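Local coordinates for extracellular haem-binding protein (Streptomyces reticuli, PDB 3FPW), which binds and probably degrades haem outside the cell, and as an oligomeric assembly interacts with its cognate two-component sensor kinase, at residues Thr149-Lys161 with Gly176-Leu190. Numbering follows the deposited sequence.
Sequences TLFLAGGTPVTAK and GDLDEQYARAGAAVL
E180 lays its CB and CG over the backbone of G154, with CB 3.6 Å from G154 CA, and carries its carboxylate on to the amide just passed: G154 N donates to E180 OE2 at 2.9 Å, with an N-H...O angle of 152°. G154 N meets the anti side of E180 OE2, slightly out of the carboxylate plane; E180 OE1 is bonded to S131, so both oxygens are engaged. With chi1 at -149° and the chain extended beyond CG, the carboxylate lies against the G154 amide. With E180 cut back to an alanine, the G154 amide is likely to lose this acceptor and S131 OG its bond to OE1. On the next turn A183 CB touches G154 O at 3.5 Å. A153 CB rests equally close to G176 O, where a side chain on the glycine would collide with it. G154 has no space for a side chain: a CB would crowd D179 CB and jam against the carbonyl O of A153. Farther along, contact turns apolar: T156 CG2 meets A183 CB at 3.9 Å, V158 CG2 meets A187 CB at 4.1 Å, and L190 crosses V158 at about a right angle. Strand 155-160 and helix 176-187 run nearly parallel, 23° between axes 7.6 Å apart, the helix packed on an antiparallel sheet that a second subunit extends beside V158 and T159. The chemistry implies one buried polar bond just ahead of the strand and in the early turns of the helix, then methyl packing farther along.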
loop_
_atom_site.group_PDB
_atom_site.type_symbol
_atom_site.label_atom_id
_atom_site.label_comp_id
_atom_site.label_asym_id
_atom_site.label_seq_id
_atom_site.Cartn_x
_atom_site.Cartn_y
_atom_site.Cartn_z
ATOM N N THR A 149 11.650 6.655 -6.471
ATOM C CA THR A 149 12.964 7.315 -6.538
ATOM C C THR A 149 13.561 7.756 -5.191
ATOM O O THR A 149 12.857 7.907 -4.184
ATOM C CB THR A 149 12.936 8.531 -7.476
ATOM O OG1 THR A 149 12.062 9.524 -6.934
ATOM C CG2 THR A 149 12.426 8.110 -8.878
ATOM N N LEU A 150 14.872 7.948 -5.186
ATOM C CA LEU A 150 15.568 8.510 -4.039
ATOM C C LEU A 150 16.763 9.268 -4.563
ATOM O O LEU A 150 17.728 8.673 -5.028
ATOM C CB LEU A 150 15.989 7.402 -3.067
ATOM C CG LEU A 150 16.721 7.908 -1.832
ATOM C CD1 LEU A 150 15.968 9.016 -1.121
ATOM C CD2 LEU A 150 16.979 6.716 -0.875
ATOM N N PHE A 151 16.681 10.595 -4.507
ATOM C CA PHE A 151 17.694 11.461 -5.090
ATOM C C PHE A 151 18.762 11.794 -4.039
ATOM O O PHE A 151 18.858 12.916 -3.527
ATOM C CB PHE A 151 17.014 12.724 -5.597
ATOM C CG PHE A 151 16.331 12.534 -6.917
ATOM C CD1 PHE A 151 15.112 11.871 -7.009
ATOM C CD2 PHE A 151 16.927 12.986 -8.090
ATOM C CE1 PHE A 151 14.475 11.693 -8.235
ATOM C CE2 PHE A 151 16.292 12.798 -9.324
ATOM C CZ PHE A 151 15.077 12.150 -9.402
ATOM N N LEU A 152 19.552 10.795 -3.702
ATOM C CA LEU A 152 20.482 10.882 -2.592
ATOM C C LEU A 152 21.694 10.050 -2.982
ATOM O O LEU A 152 21.546 8.913 -3.448
ATOM C CB LEU A 152 19.805 10.304 -1.347
ATOM C CG LEU A 152 20.633 10.205 -0.079
ATOM C CD1 LEU A 152 21.006 11.612 0.434
ATOM C CD2 LEU A 152 19.852 9.409 0.955
ATOM N N ALA A 153 22.880 10.649 -2.861
ATOM C CA ALA A 153 24.134 9.993 -3.233
ATOM C C ALA A 153 24.212 8.541 -2.753
ATOM O O ALA A 153 23.855 8.223 -1.618
ATOM C CB ALA A 153 25.317 10.795 -2.677
ATOM N N GLY A 154 24.676 7.675 -3.650
ATOM C CA GLY A 154 24.898 6.292 -3.325
ATOM C C GLY A 154 24.479 5.310 -4.406
ATOM O O GLY A 154 24.685 4.091 -4.244
ATOM N N GLY A 155 23.859 5.802 -5.482
ATOM C CA GLY A 155 23.521 4.916 -6.622
ATOM C C GLY A 155 24.345 5.289 -7.847
ATOM O O GLY A 155 24.600 6.460 -8.088
ATOM N N THR A 156 24.784 4.298 -8.604
ATOM C CA THR A 156 25.590 4.568 -9.805
ATOM C C THR A 156 25.166 3.637 -10.940
ATOM O O THR A 156 24.880 2.473 -10.702
ATOM C CB THR A 156 27.117 4.465 -9.503
ATOM O OG1 THR A 156 27.846 5.097 -10.562
ATOM C CG2 THR A 156 27.567 3.042 -9.358
ATOM N N PRO A 157 25.139 4.151 -12.181
ATOM C CA PRO A 157 24.686 3.299 -13.280
ATOM C C PRO A 157 25.779 2.437 -13.898
ATOM O O PRO A 157 26.981 2.725 -13.790
ATOM C CB PRO A 157 24.187 4.307 -14.319
ATOM C CG PRO A 157 25.085 5.498 -14.106
ATOM C CD PRO A 157 25.282 5.560 -12.599
ATOM N N VAL A 158 25.330 1.388 -14.564
ATOM C CA VAL A 158 26.211 0.517 -15.319
ATOM C C VAL A 158 25.608 0.436 -16.697
ATOM O O VAL A 158 24.379 0.308 -16.845
ATOM C CB VAL A 158 26.276 -0.890 -14.692
ATOM C CG1 VAL A 158 26.984 -1.860 -15.614
ATOM C CG2 VAL A 158 26.964 -0.842 -13.296
ATOM N N THR A 159 26.450 0.534 -17.721
ATOM C CA THR A 159 25.935 0.541 -19.074
ATOM C C THR A 159 26.429 -0.635 -19.882
ATOM O O THR A 159 27.322 -1.368 -19.465
ATOM C CB THR A 159 26.351 1.815 -19.851
ATOM O OG1 THR A 159 27.781 1.873 -19.909
ATOM C CG2 THR A 159 25.803 3.079 -19.174
ATOM N N ALA A 160 25.812 -0.803 -21.043
ATOM C CA ALA A 160 26.267 -1.734 -22.068
ATOM C C ALA A 160 25.886 -1.101 -23.398
ATOM O O ALA A 160 24.754 -0.681 -23.580
ATOM C CB ALA A 160 25.593 -3.103 -21.889
ATOM N N LYS A 161 26.853 -0.979 -24.307
ATOM C CA LYS A 161 26.630 -0.325 -25.602
ATOM C C LYS A 161 26.121 1.109 -25.474
ATOM O O LYS A 161 25.329 1.588 -26.294
ATOM C CB LYS A 161 25.693 -1.158 -26.480
ATOM C CG LYS A 161 26.215 -2.568 -26.748
ATOM C CD LYS A 161 26.206 -2.899 -28.256
ATOM C CE LYS A 161 24.843 -3.396 -28.768
ATOM N NZ LYS A 161 24.810 -3.479 -30.269
ATOM N N GLY A 176 26.288 9.862 2.079
ATOM C CA GLY A 176 25.933 9.397 0.735
ATOM C C GLY A 176 27.164 9.307 -0.150
ATOM O O GLY A 176 27.269 8.429 -1.013
ATOM N N ASP A 177 28.114 10.205 0.062
ATOM C CA ASP A 177 29.309 10.179 -0.766
ATOM C C ASP A 177 30.108 8.895 -0.502
ATOM O O ASP A 177 30.610 8.278 -1.436
ATOM C CB ASP A 177 30.153 11.431 -0.557
ATOM C CG ASP A 177 29.542 12.671 -1.227
ATOM O OD1 ASP A 177 28.653 12.540 -2.119
ATOM O OD2 ASP A 177 29.957 13.782 -0.851
ATOM N N LEU A 178 30.196 8.476 0.760
ATOM C CA LEU A 178 30.833 7.195 1.063
ATOM C C LEU A 178 30.016 6.048 0.462
ATOM O O LEU A 178 30.586 5.142 -0.129
ATOM C CB LEU A 178 30.995 6.988 2.565
ATOM C CG LEU A 178 32.142 7.791 3.156
ATOM C CD1 LEU A 178 31.963 7.786 4.659
ATOM C CD2 LEU A 178 33.450 7.136 2.738
ATOM N N ASP A 179 28.693 6.081 0.615
ATOM C CA ASP A 179 27.855 5.047 -0.018
ATOM C C ASP A 179 28.229 4.922 -1.489
ATOM O O ASP A 179 28.375 3.817 -2.039
ATOM C CB ASP A 179 26.369 5.416 0.007
ATOM C CG ASP A 179 25.727 5.303 1.378
ATOM O OD1 ASP A 179 26.130 4.422 2.171
ATOM O OD2 ASP A 179 24.761 6.081 1.648
ATOM N N GLU A 180 28.345 6.067 -2.151
ATOM C CA GLU A 180 28.574 6.047 -3.588
ATOM C C GLU A 180 29.975 5.557 -3.946
ATOM O O GLU A 180 30.166 4.951 -4.997
ATOM C CB GLU A 180 28.246 7.397 -4.231
ATOM C CG GLU A 180 27.741 7.236 -5.643
ATOM C CD GLU A 180 27.192 8.530 -6.199
ATOM O OE1 GLU A 180 27.935 9.230 -6.920
ATOM O OE2 GLU A 180 26.030 8.849 -5.892
ATOM N N GLN A 181 30.952 5.816 -3.073
ATOM C CA GLN A 181 32.273 5.196 -3.207
ATOM C C GLN A 181 32.146 3.678 -3.267
ATOM O O GLN A 181 32.750 3.026 -4.117
ATOM C CB GLN A 181 33.163 5.594 -2.027
ATOM C CG GLN A 181 34.589 5.046 -2.036
ATOM C CD GLN A 181 35.431 5.617 -0.887
ATOM O OE1 GLN A 181 35.779 4.906 0.055
ATOM N NE2 GLN A 181 35.730 6.906 -0.953
ATOM N N TYR A 182 31.368 3.104 -2.360
ATOM C CA TYR A 182 31.256 1.644 -2.343
ATOM C C TYR A 182 30.456 1.122 -3.538
ATOM O O TYR A 182 30.750 0.041 -4.067
ATOM C CB TYR A 182 30.623 1.172 -1.038
ATOM C CG TYR A 182 31.372 1.671 0.181
ATOM C CD1 TYR A 182 32.757 1.624 0.229
ATOM C CD2 TYR A 182 30.695 2.146 1.282
ATOM C CE1 TYR A 182 33.448 2.072 1.332
ATOM C CE2 TYR A 182 31.367 2.599 2.392
ATOM C CZ TYR A 182 32.753 2.554 2.413
ATOM O OH TYR A 182 33.452 2.996 3.520
ATOM N N ALA A 183 29.462 1.888 -3.980
ATOM C CA ALA A 183 28.719 1.533 -5.193
ATOM C C ALA A 183 29.672 1.485 -6.393
ATOM O O ALA A 183 29.636 0.562 -7.176
ATOM C CB ALA A 183 27.568 2.529 -5.465
ATOM N N ARG A 184 30.529 2.496 -6.519
ATOM C CA ARG A 184 31.503 2.517 -7.594
ATOM C C ARG A 184 32.478 1.351 -7.496
ATOM O O ARG A 184 32.926 0.837 -8.519
ATOM C CB ARG A 184 32.283 3.838 -7.596
ATOM C CG ARG A 184 31.467 5.049 -8.074
ATOM C CD ARG A 184 32.388 6.238 -8.350
ATOM N NE ARG A 184 33.197 6.596 -7.189
ATOM C CZ ARG A 184 32.800 7.444 -6.241
ATOM N NH1 ARG A 184 31.614 8.022 -6.319
ATOM N NH2 ARG A 184 33.600 7.733 -5.218
ATOM N N ALA A 185 32.838 0.950 -6.278
ATOM C CA ALA A 185 33.712 -0.207 -6.084
ATOM C C ALA A 185 33.057 -1.491 -6.575
ATOM O O ALA A 185 33.719 -2.374 -7.120
ATOM C CB ALA A 185 34.097 -0.340 -4.609
ATOM N N GLY A 186 31.742 -1.595 -6.377
ATOM C CA GLY A 186 30.993 -2.720 -6.924
ATOM C C GLY A 186 30.945 -2.697 -8.446
ATOM O O GLY A 186 31.207 -3.703 -9.099
ATOM N N ALA A 187 30.636 -1.547 -9.034
ATOM C CA ALA A 187 30.625 -1.449 -10.489
ATOM C C ALA A 187 31.986 -1.745 -11.109
ATOM O O ALA A 187 32.067 -2.289 -12.214
ATOM C CB ALA A 187 30.169 -0.078 -10.923
ATOM N N ALA A 188 33.045 -1.394 -10.380
ATOM C CA ALA A 188 34.416 -1.474 -10.902
ATOM C C ALA A 188 34.855 -2.884 -11.263
ATOM O O ALA A 188 35.818 -3.053 -12.032
ATOM C CB ALA A 188 35.396 -0.871 -9.892
ATOM N N VAL A 189 34.190 -3.889 -10.704
ATOM C CA VAL A 189 34.584 -5.258 -10.977
ATOM C C VAL A 189 33.978 -5.788 -12.246
ATOM O O VAL A 189 34.317 -6.903 -12.665
ATOM C CB VAL A 189 34.269 -6.207 -9.831
ATOM C CG1 VAL A 189 34.919 -5.704 -8.549
ATOM C CG2 VAL A 189 32.765 -6.354 -9.688
ATOM N N LEU A 190 33.123 -4.988 -12.871
ATOM C CA LEU A 190 32.495 -5.377 -14.129
ATOM C C LEU A 190 33.303 -4.852 -15.314
ATOM O O LEU A 190 34.134 -3.953 -15.164
ATOM C CB LEU A 190 31.072 -4.825 -14.202
ATOM C CG LEU A 190 30.143 -5.284 -13.075
ATOM C CD1 LEU A 190 28.808 -4.564 -13.213
ATOM C CD2 LEU A 190 29.940 -6.774 -13.153
#